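PDB 5NYW: peptidase from Yersinia bercovieri, which is of unknown function but, as an ancestral beta-subunit (Anbu) of the Ntn-hydrolase superfamily, resembles the subunits of the proteasome and HslV. Local coordinates for residues Q47-L52 against F146-S151; Q56-L61 against R92-R97; N111-L116 against I130-N135. All blocks are in the same frame, centred on the assembly; numbering follows the deposited sequence.

In the fold
The three contacts run outward from the middle of the chain through one side of its layered fold. Interaction 1 joins the two beta-sheets and lies next to Thr1. Interaction 3, centred about 9 Å from it, belongs to the same five-stranded sheet: strand 42-50 pairs with strand 112-120, with Gln47 N 2.8 Å from Leu115 O in a probable hydrogen bond. Interaction 2 lies in the helical layer over this sheet, its centre about 11 Å from that of interaction 3 and 16 Å from that of interaction 1. Ile58 CD1 rests 3.6 Å from Cys112 SG, and Arg92 NH1 reaches Gln133 O at 3.1 Å in a probable hydrogen bond.

Interaction 1: residues Q47-L52 against F146-S151; sequences QSAGNL and FQIGES
Ala49 and Ile148 form a small, buried apolar contact between two beta-sheets, where strand 42-50 of one sheet packs against strand 145-149 of the other. The strands are stacked and not paired: their axes come within 6.2 Å and run 45° apart over the short segments, and side chains fill the gap. Ile148 carries the contact, and the Ala49 methyl is its main partner. Ala49 CB lies 3.7 Å from Ile148 CD1 and equally close to CG1, so it lies alongside the longer branch of the isoleucine. Ile148 chi1 of 57° tucks CG1 between its own N and C, and the branch then runs extended, which sends CD1 on to within 3.5 Å of Gln47 O. One side chain thus spans Gln47 to Ala49 on the facing strand. Past it, Ala49 CB comes 3.9 Å from Gly149 N; the backbone angles of this glycine would press any CB against the carbonyl O of Ile148. Ile148 also leans on Cys3 and Asn113. This is the inner interface of the four-layered alpha-beta-beta-alpha sandwich of Ntn-hydrolases, in which two sheets pack face to face between layers of helices. Ala49 additionally touches Thr1, the first residue of the chain, the position that holds the nucleophile in active proteasome beta-subunits. Gln47 sends its amide into the same interface: NE2 is gripped by two hydrogen bonds, to Ser16 OG and to Val4 O, so this buried NH2 is satisfied by the opposite sheet. Strand 42-50 ends at Gly50, whose positive phi turns the chain into Asn51, the N-cap of helix 52-65, with OD1 taking the Thr54 N-H.

Interaction 2: residues Q56-L61 against R92-R97; sequences QSIVSL and REVINR
The Arg97 guanidinium meets Ser57 OG at its edge: OG lies almost exactly in the guanidinium plane, and NH2 donates to it over 3.0 Å with an N-H...O angle of 159°. The arginine leaves its helix with CG anti to the backbone N, and a bend at chi3 (71°) swings the flat group back toward helix 52-65. Both partners of this bond also bind the hydroxyl of Tyr81 of a neighbouring subunit, Arg97 through NH1 and Ser57 through OG, so the link between the helices is tied into the subunit interface. The second flat group, the Glu93 carboxylate, is approached by the Leu61 methyl CD1, which is 3.7 Å from OE1 and only slightly farther from CD and OE2. The charge of Glu93 is met by a salt bridge from OE1 to Arg65. Between these polar ends sits Val94, a knob in the hole formed by Thr54, Ser57, Ile58 and Leu61. Its CG1 branch faces Ser57 CB at 3.9 Å. CG2 touches CG1 of Ile58, and Leu61 CD1 at 3.7 Å, the side chains of Leu61 and Val94 running antiparallel past one another. The segments 56-61 and 92-97 cross at 131°, axes 9.6 Å apart at closest; their helices, 52-65 and 80-98, form one outer helical layer of the Ntn-hydrolase sandwich and cover the five-stranded sheet. Ile58 passes from Val94 down to that sheet, where it meets Leu114. Gln56 OE1 accepts from the backbone N of Glu138 of the neighbouring subunit, and Leu61 and Ser60 pack on its Tyr81.

Interaction 3: residues N111-L116 against I130-N135; sequences NCNLLL and IYPQGN. Unlike the reference sequence in segment 111-116: Cys112 (reference Gly).
Asn111 lays its amide across the Pro132 ring, the two side chains crossing at about a right angle, with Asn111 CG 3.7 Å from Pro132 CB. From the other side of Cys112 along the strand, Asn113 reaches the same ring obliquely, its OD1 3.8 Å from Pro132 CD. Its chi1 of -81° sets CG beside the backbone N and opposite the carbonyl carbon, which brings the amide to that corner of the ring. Cys112 O faces the ring too and comes 3.3 Å from Pro132 CG. In a continuing ladder this carbonyl would look for an N-H, but the proline nitrogen has no hydrogen to give, so the pairing stops here and ring carbons take its place. Two residues away along each segment the sheet is regular: Leu114 and Ile130 form an antiparallel hydrogen-bonded pair, in which Leu114 N donates to Ile130 O at 3.1 Å and nearly straight (171°), in the carbonyl plane. The return bond from Ile130 N to Leu114 O, 2.9 Å long, is more bent, and its donor is tilted out of the Leu114 carbonyl plane. The segment thus marks the C-terminal end of strand 126-130 in the five-stranded sheet of the Ntn-hydrolase sandwich, where a type I beta turn from Tyr131 to Gly134, with Pro132 second in it, leads on to strand 136-138. Ile130 CD1 extends to Leu116 CB at 3.7 Å, and the isoleucine packs against Leu87 of helix 80-98. Asn113 OD1 accepts a hydrogen bond from His129 NE2.

Interaction 1: residues Q47-L52 against F146-S151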
loop_
_atom_site.group_PDB
_atom_site.type_symbol
_atom_site.label_atom_id
_atom_site.label_comp_id
_atom_site.label_asym_id
_atom_site.label_seq_id
_atom_site.Cartn_x
_atom_site.Cartn_y
_atom_site.Cartn_z
ATOM N N GLN L 47 -9.519 -35.469 15.997
ATOM C CA GLN L 47 -10.779 -35.160 16.673
ATOM C C GLN L 47 -11.264 -33.748 16.367
ATOM O O GLN L 47 -10.465 -32.811 16.325
ATOM C CB GLN L 47 -10.621 -35.345 18.179
ATOM C CG GLN L 47 -10.496 -36.800 18.610
ATOM C CD GLN L 47 -10.010 -36.923 20.046
ATOM O OE1 GLN L 47 -8.882 -36.539 20.365
ATOM N NE2 GLN L 47 -10.864 -37.446 20.922
ATOM N N SER L 48 -12.578 -33.589 16.210
ATOM C CA SER L 48 -13.122 -32.326 15.731
ATOM C C SER L 48 -14.010 -31.621 16.735
ATOM O O SER L 48 -14.835 -32.243 17.429
ATOM C CB SER L 48 -13.926 -32.520 14.441
ATOM O OG SER L 48 -13.142 -33.096 13.425
ATOM N N ALA L 49 -13.831 -30.302 16.753
ATOM C CA ALA L 49 -14.643 -29.359 17.493
ATOM C C ALA L 49 -14.726 -28.041 16.724
ATOM O O ALA L 49 -13.887 -27.743 15.883
ATOM C CB ALA L 49 -14.061 -29.127 18.850
ATOM N N GLY L 50 -15.751 -27.258 17.009
ATOM C CA GLY L 50 -15.930 -25.992 16.349
ATOM C C GLY L 50 -16.848 -26.190 15.173
ATOM O O GLY L 50 -17.609 -27.161 15.146
ATOM N N ASN L 51 -16.730 -25.298 14.186
ATOM C CA ASN L 51 -17.622 -25.282 13.036
ATOM C C ASN L 51 -17.646 -26.616 12.264
ATOM O O ASN L 51 -16.624 -27.074 11.740
ATOM C CB ASN L 51 -17.235 -24.128 12.098
ATOM C CG ASN L 51 -18.256 -23.898 11.010
ATOM O OD1 ASN L 51 -18.422 -24.733 10.128
ATOM N ND2 ASN L 51 -18.927 -22.749 11.042
ATOM N N LEU L 52 -18.824 -27.230 12.201
ATOM C CA LEU L 52 -18.981 -28.527 11.555
ATOM C C LEU L 52 -18.631 -28.462 10.072
ATOM O O LEU L 52 -18.021 -29.388 9.548
ATOM C CB LEU L 52 -20.406 -29.057 11.741
ATOM C CG LEU L 52 -20.687 -30.417 11.091
ATOM C CD1 LEU L 52 -19.856 -31.516 11.706
ATOM C CD2 LEU L 52 -22.159 -30.759 11.169
ATOM N N PHE L 146 -4.964 -32.961 26.049
ATOM C CA PHE L 146 -5.577 -31.750 25.477
ATOM C C PHE L 146 -7.090 -31.871 25.476
ATOM O O PHE L 146 -7.623 -32.962 25.302
ATOM C CB PHE L 146 -5.122 -31.513 24.035
ATOM C CG PHE L 146 -3.703 -31.097 23.907
ATOM C CD1 PHE L 146 -3.175 -30.128 24.731
ATOM C CD2 PHE L 146 -2.885 -31.685 22.948
ATOM C CE1 PHE L 146 -1.836 -29.744 24.603
ATOM C CE2 PHE L 146 -1.559 -31.312 22.816
ATOM C CZ PHE L 146 -1.029 -30.338 23.645
ATOM N N GLN L 147 -7.793 -30.759 25.640
ATOM C CA GLN L 147 -9.240 -30.793 25.464
ATOM C C GLN L 147 -9.665 -29.752 24.422
ATOM O O GLN L 147 -9.116 -28.652 24.381
ATOM C CB GLN L 147 -9.963 -30.515 26.782
ATOM C CG GLN L 147 -9.482 -31.282 27.996
ATOM C CD GLN L 147 -10.172 -30.772 29.261
ATOM O OE1 GLN L 147 -9.769 -29.751 29.815
ATOM N NE2 GLN L 147 -11.197 -31.485 29.729
ATOM N N ILE L 148 -10.671 -30.079 23.614
ATOM C CA ILE L 148 -11.319 -29.087 22.749
ATOM C C ILE L 148 -12.849 -29.163 22.946
ATOM O O ILE L 148 -13.371 -30.178 23.430
ATOM C CB ILE L 148 -10.938 -29.290 21.250
ATOM C CG1 ILE L 148 -11.288 -30.698 20.755
ATOM C CG2 ILE L 148 -9.437 -29.026 21.049
ATOM C CD1 ILE L 148 -10.924 -30.954 19.262
ATOM N N GLY L 149 -13.562 -28.091 22.594
ATOM C CA GLY L 149 -14.996 -28.022 22.820
ATOM C C GLY L 149 -15.340 -27.620 24.247
ATOM O O GLY L 149 -14.591 -26.875 24.887
ATOM N N GLU L 150 -16.466 -28.125 24.751
ATOM C CA GLU L 150 -16.909 -27.804 26.109
ATOM C C GLU L 150 -16.124 -28.610 27.129
ATOM O O GLU L 150 -16.521 -29.712 27.497
ATOM C CB GLU L 150 -18.400 -28.077 26.276
ATOM C CG GLU L 150 -19.320 -26.995 25.712
ATOM C CD GLU L 150 -19.178 -25.626 26.390
ATOM O OE1 GLU L 150 -18.809 -25.553 27.577
ATOM O OE2 GLU L 150 -19.459 -24.610 25.724
ATOM N N SER L 151 -15.023 -28.042 27.605
ATOM C CA SER L 151 -13.986 -28.823 28.270
ATOM C C SER L 151 -13.803 -28.575 29.746
ATOM O O SER L 151 -13.114 -29.341 30.413
ATOM C CB SER L 151 -12.649 -28.531 27.625
ATOM O OG SER L 151 -12.349 -27.163 27.854
#

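Interaction 2: residues Q56-L61 against R92-R97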
loop_
_atom_site.group_PDB
_atom_site.type_symbol
_atom_site.label_atom_id
_atom_site.label_comp_id
_atom_site.label_asym_id
_atom_site.label_seq_id
_atom_site.Cartn_x
_atom_site.Cartn_y
_atom_site.Cartn_z
ATOM N N GLN L 56 -15.467 -30.905 8.791
ATOM C CA GLN L 56 -15.817 -31.940 7.818
ATOM C C GLN L 56 -15.051 -31.744 6.511
ATOM O O GLN L 56 -14.593 -32.725 5.925
ATOM C CB GLN L 56 -17.322 -31.966 7.498
ATOM C CG GLN L 56 -18.195 -32.905 8.306
ATOM C CD GLN L 56 -19.599 -32.998 7.710
ATOM O OE1 GLN L 56 -19.960 -32.191 6.869
ATOM N NE2 GLN L 56 -20.367 -34.007 8.106
ATOM N N SER L 57 -14.891 -30.495 6.061
ATOM C CA SER L 57 -14.125 -30.245 4.838
ATOM C C SER L 57 -12.679 -30.622 5.053
ATOM O O SER L 57 -12.068 -31.244 4.192
ATOM C CB SER L 57 -14.211 -28.776 4.378
ATOM O OG SER L 57 -15.298 -28.556 3.482
ATOM N N ILE L 58 -12.146 -30.271 6.215
ATOM C CA ILE L 58 -10.765 -30.595 6.545
ATOM C C ILE L 58 -10.566 -32.103 6.473
ATOM O O ILE L 58 -9.705 -32.588 5.738
ATOM C CB ILE L 58 -10.391 -30.061 7.959
ATOM C CG1 ILE L 58 -10.369 -28.536 7.938
ATOM C CG2 ILE L 58 -9.037 -30.576 8.405
ATOM C CD1 ILE L 58 -10.304 -27.918 9.286
ATOM N N VAL L 59 -11.410 -32.846 7.180
ATOM C CA VAL L 59 -11.336 -34.297 7.152
ATOM C C VAL L 59 -11.574 -34.847 5.735
ATOM O O VAL L 59 -10.822 -35.700 5.264
ATOM C CB VAL L 59 -12.342 -34.918 8.127
ATOM C CG1 VAL L 59 -12.472 -36.414 7.885
ATOM C CG2 VAL L 59 -11.927 -34.636 9.565
ATOM N N SER L 60 -12.568 -34.320 5.027
ATOM C CA SER L 60 -12.848 -34.815 3.687
ATOM C C SER L 60 -11.660 -34.569 2.748
ATOM O O SER L 60 -11.295 -35.459 1.984
ATOM C CB SER L 60 -14.117 -34.170 3.126
ATOM O OG SER L 60 -15.290 -34.738 3.682
ATOM N N LEU L 61 -11.045 -33.385 2.825
ATOM C CA LEU L 61 -9.887 -33.063 1.992
ATOM C C LEU L 61 -8.679 -33.951 2.327
ATOM O O LEU L 61 -7.939 -34.344 1.435
ATOM C CB LEU L 61 -9.498 -31.578 2.107
ATOM C CG LEU L 61 -10.319 -30.507 1.364
ATOM C CD1 LEU L 61 -9.780 -29.119 1.656
ATOM C CD2 LEU L 61 -10.380 -30.743 -0.143
ATOM N N ARG L 92 -6.047 -23.730 7.415
ATOM C CA ARG L 92 -5.998 -22.387 6.806
ATOM C C ARG L 92 -6.652 -22.352 5.419
ATOM O O ARG L 92 -7.353 -21.398 5.087
ATOM C CB ARG L 92 -4.548 -21.876 6.697
ATOM C CG ARG L 92 -3.935 -21.425 8.015
ATOM C CD ARG L 92 -2.527 -20.772 7.877
ATOM N NE ARG L 92 -1.462 -21.694 7.460
ATOM C CZ ARG L 92 -0.656 -22.346 8.309
ATOM N NH1 ARG L 92 -0.822 -22.224 9.631
ATOM N NH2 ARG L 92 0.295 -23.155 7.847
ATOM N N GLU L 93 -6.428 -23.398 4.626
ATOM C CA GLU L 93 -7.005 -23.514 3.285
ATOM C C GLU L 93 -8.529 -23.465 3.294
ATOM O O GLU L 93 -9.152 -22.771 2.487
ATOM C CB GLU L 93 -6.560 -24.823 2.637
ATOM C CG GLU L 93 -7.254 -25.127 1.334
ATOM C CD GLU L 93 -6.954 -26.535 0.830
ATOM O OE1 GLU L 93 -7.497 -26.919 -0.222
ATOM O OE2 GLU L 93 -6.201 -27.274 1.496
ATOM N N VAL L 94 -9.126 -24.256 4.181
ATOM C CA VAL L 94 -10.572 -24.336 4.289
ATOM C C VAL L 94 -11.192 -23.054 4.861
ATOM O O VAL L 94 -12.184 -22.560 4.330
ATOM C CB VAL L 94 -10.968 -25.537 5.141
ATOM C CG1 VAL L 94 -12.451 -25.499 5.483
ATOM C CG2 VAL L 94 -10.587 -26.812 4.404
ATOM N N ILE L 95 -10.589 -22.485 5.905
ATOM C CA ILE L 95 -11.129 -21.259 6.494
ATOM C C ILE L 95 -11.077 -20.068 5.533
ATOM O O ILE L 95 -12.069 -19.346 5.368
ATOM C CB ILE L 95 -10.388 -20.887 7.789
ATOM C CG1 ILE L 95 -10.765 -21.871 8.885
ATOM C CG2 ILE L 95 -10.757 -19.482 8.247
ATOM C CD1 ILE L 95 -10.087 -21.603 10.200
ATOM N N ASN L 96 -9.946 -19.896 4.861
ATOM C CA ASN L 96 -9.795 -18.797 3.920
ATOM C C ASN L 96 -10.725 -18.960 2.723
ATOM O O ASN L 96 -11.202 -17.970 2.163
ATOM C CB ASN L 96 -8.342 -18.662 3.475
ATOM C CG ASN L 96 -7.452 -18.112 4.581
ATOM O OD1 ASN L 96 -7.939 -17.684 5.635
ATOM N ND2 ASN L 96 -6.150 -18.085 4.332
ATOM N N ARG L 97 -10.960 -20.205 2.319
ATOM C CA ARG L 97 -11.887 -20.476 1.221
ATOM C C ARG L 97 -13.322 -20.118 1.639
ATOM O O ARG L 97 -14.002 -19.381 0.930
ATOM C CB ARG L 97 -11.821 -21.950 0.793
ATOM C CG ARG L 97 -12.803 -22.321 -0.310
ATOM C CD ARG L 97 -12.998 -23.837 -0.403
ATOM N NE ARG L 97 -13.747 -24.335 0.756
ATOM C CZ ARG L 97 -13.949 -25.616 1.057
ATOM N NH1 ARG L 97 -13.462 -26.572 0.281
ATOM N NH2 ARG L 97 -14.658 -25.942 2.138
#

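Interaction 3: residues N111-L116 against I130-N135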
loop_
_atom_site.group_PDB
_atom_site.type_symbol
_atom_site.label_atom_id
_atom_site.label_comp_id
_atom_site.label_asym_id
_atom_site.label_seq_id
_atom_site.Cartn_x
_atom_site.Cartn_y
_atom_site.Cartn_z
ATOM N N ASN L 111 -14.262 -20.912 12.553
ATOM C CA ASN L 111 -13.139 -21.465 13.313
ATOM C C ASN L 111 -13.334 -22.881 13.857
ATOM O O ASN L 111 -14.452 -23.309 14.189
ATOM C CB ASN L 111 -12.756 -20.511 14.444
ATOM C CG ASN L 111 -11.954 -19.318 13.941
ATOM O OD1 ASN L 111 -11.685 -19.194 12.739
ATOM N ND2 ASN L 111 -11.568 -18.437 14.850
ATOM N N CYS L 112 -12.219 -23.599 13.923
ATOM C CA CYS L 112 -12.157 -24.949 14.464
ATOM C C CYS L 112 -10.906 -25.218 15.298
ATOM O O CYS L 112 -9.884 -24.544 15.170
ATOM C CB CYS L 112 -12.213 -25.950 13.305
ATOM S SG CYS L 112 -10.726 -25.849 12.187
ATOM N N ASN L 113 -11.004 -26.212 16.170
ATOM C CA ASN L 113 -9.849 -26.744 16.868
ATOM C C ASN L 113 -9.827 -28.231 16.584
ATOM O O ASN L 113 -10.890 -28.856 16.443
ATOM C CB ASN L 113 -9.904 -26.470 18.381
ATOM C CG ASN L 113 -9.449 -25.067 18.747
ATOM O OD1 ASN L 113 -8.295 -24.863 19.117
ATOM N ND2 ASN L 113 -10.354 -24.098 18.655
ATOM N N LEU L 114 -8.623 -28.778 16.447
ATOM C CA LEU L 114 -8.451 -30.196 16.191
ATOM C C LEU L 114 -7.456 -30.819 17.149
ATOM O O LEU L 114 -6.552 -30.137 17.635
ATOM C CB LEU L 114 -7.989 -30.439 14.752
ATOM C CG LEU L 114 -8.874 -29.854 13.658
ATOM C CD1 LEU L 114 -8.247 -30.115 12.331
ATOM C CD2 LEU L 114 -10.209 -30.517 13.720
ATOM N N LEU L 115 -7.634 -32.114 17.416
ATOM C CA LEU L 115 -6.609 -32.908 18.086
ATOM C C LEU L 115 -6.093 -33.972 17.109
ATOM O O LEU L 115 -6.860 -34.566 16.333
ATOM C CB LEU L 115 -7.141 -33.549 19.371
ATOM C CG LEU L 115 -7.554 -32.573 20.480
ATOM C CD1 LEU L 115 -7.889 -33.308 21.745
ATOM C CD2 LEU L 115 -6.495 -31.517 20.742
ATOM N N LEU L 116 -4.780 -34.156 17.122
ATOM C CA LEU L 116 -4.093 -35.122 16.281
ATOM C C LEU L 116 -3.172 -35.955 17.121
ATOM O O LEU L 116 -2.276 -35.421 17.756
ATOM C CB LEU L 116 -3.288 -34.420 15.198
ATOM C CG LEU L 116 -2.279 -35.261 14.415
ATOM C CD1 LEU L 116 -2.971 -36.273 13.497
ATOM C CD2 LEU L 116 -1.357 -34.333 13.636
ATOM N N ILE L 130 -4.168 -28.543 17.255
ATOM C CA ILE L 130 -4.116 -27.581 16.143
ATOM C C ILE L 130 -5.137 -26.459 16.358
ATOM O O ILE L 130 -6.317 -26.722 16.560
ATOM C CB ILE L 130 -4.389 -28.246 14.745
ATOM C CG1 ILE L 130 -3.371 -29.351 14.421
ATOM C CG2 ILE L 130 -4.304 -27.225 13.612
ATOM C CD1 ILE L 130 -3.749 -30.722 14.909
ATOM N N TYR L 131 -4.675 -25.213 16.265
ATOM C CA TYR L 131 -5.481 -24.017 16.500
ATOM C C TYR L 131 -6.105 -23.512 15.195
ATOM O O TYR L 131 -5.693 -23.955 14.118
ATOM C CB TYR L 131 -4.613 -22.906 17.094
ATOM C CG TYR L 131 -4.006 -23.156 18.454
ATOM C CD1 TYR L 131 -4.786 -23.137 19.608
ATOM C CD2 TYR L 131 -2.640 -23.368 18.587
ATOM C CE1 TYR L 131 -4.220 -23.350 20.841
ATOM C CE2 TYR L 131 -2.075 -23.575 19.810
ATOM C CZ TYR L 131 -2.864 -23.566 20.933
ATOM O OH TYR L 131 -2.285 -23.762 22.157
ATOM N N PRO L 132 -7.101 -22.592 15.276
ATOM C CA PRO L 132 -7.677 -22.042 14.027
ATOM C C PRO L 132 -6.675 -21.353 13.074
ATOM O O PRO L 132 -6.879 -21.411 11.862
ATOM C CB PRO L 132 -8.690 -21.000 14.529
ATOM C CG PRO L 132 -9.046 -21.432 15.914
ATOM C CD PRO L 132 -7.818 -22.115 16.476
ATOM N N GLN L 133 -5.603 -20.747 13.589
ATOM C CA GLN L 133 -4.639 -20.049 12.719
ATOM C C GLN L 133 -3.743 -21.041 11.995
ATOM O O GLN L 133 -2.976 -20.664 11.128
ATOM C CB GLN L 133 -3.786 -19.043 13.505
ATOM C CG GLN L 133 -4.556 -17.891 14.160
ATOM C CD GLN L 133 -5.325 -18.330 15.412
ATOM O OE1 GLN L 133 -5.035 -19.376 15.992
ATOM N NE2 GLN L 133 -6.299 -17.524 15.835
ATOM N N GLY L 134 -3.828 -22.308 12.382
ATOM C CA GLY L 134 -3.078 -23.363 11.728
ATOM C C GLY L 134 -1.771 -23.747 12.400
ATOM O O GLY L 134 -1.146 -24.735 12.013
ATOM N N ASN L 135 -1.351 -22.988 13.407
ATOM C CA ASN L 135 -0.187 -23.385 14.187
ATOM C C ASN L 135 -0.671 -24.367 15.245
ATOM O O ASN L 135 -1.866 -24.673 15.308
ATOM C CB ASN L 135 0.512 -22.173 14.803
ATOM C CG ASN L 135 -0.381 -21.414 15.761
ATOM O OD1 ASN L 135 -1.602 -21.561 15.723
ATOM N ND2 ASN L 135 0.219 -20.571 16.600
#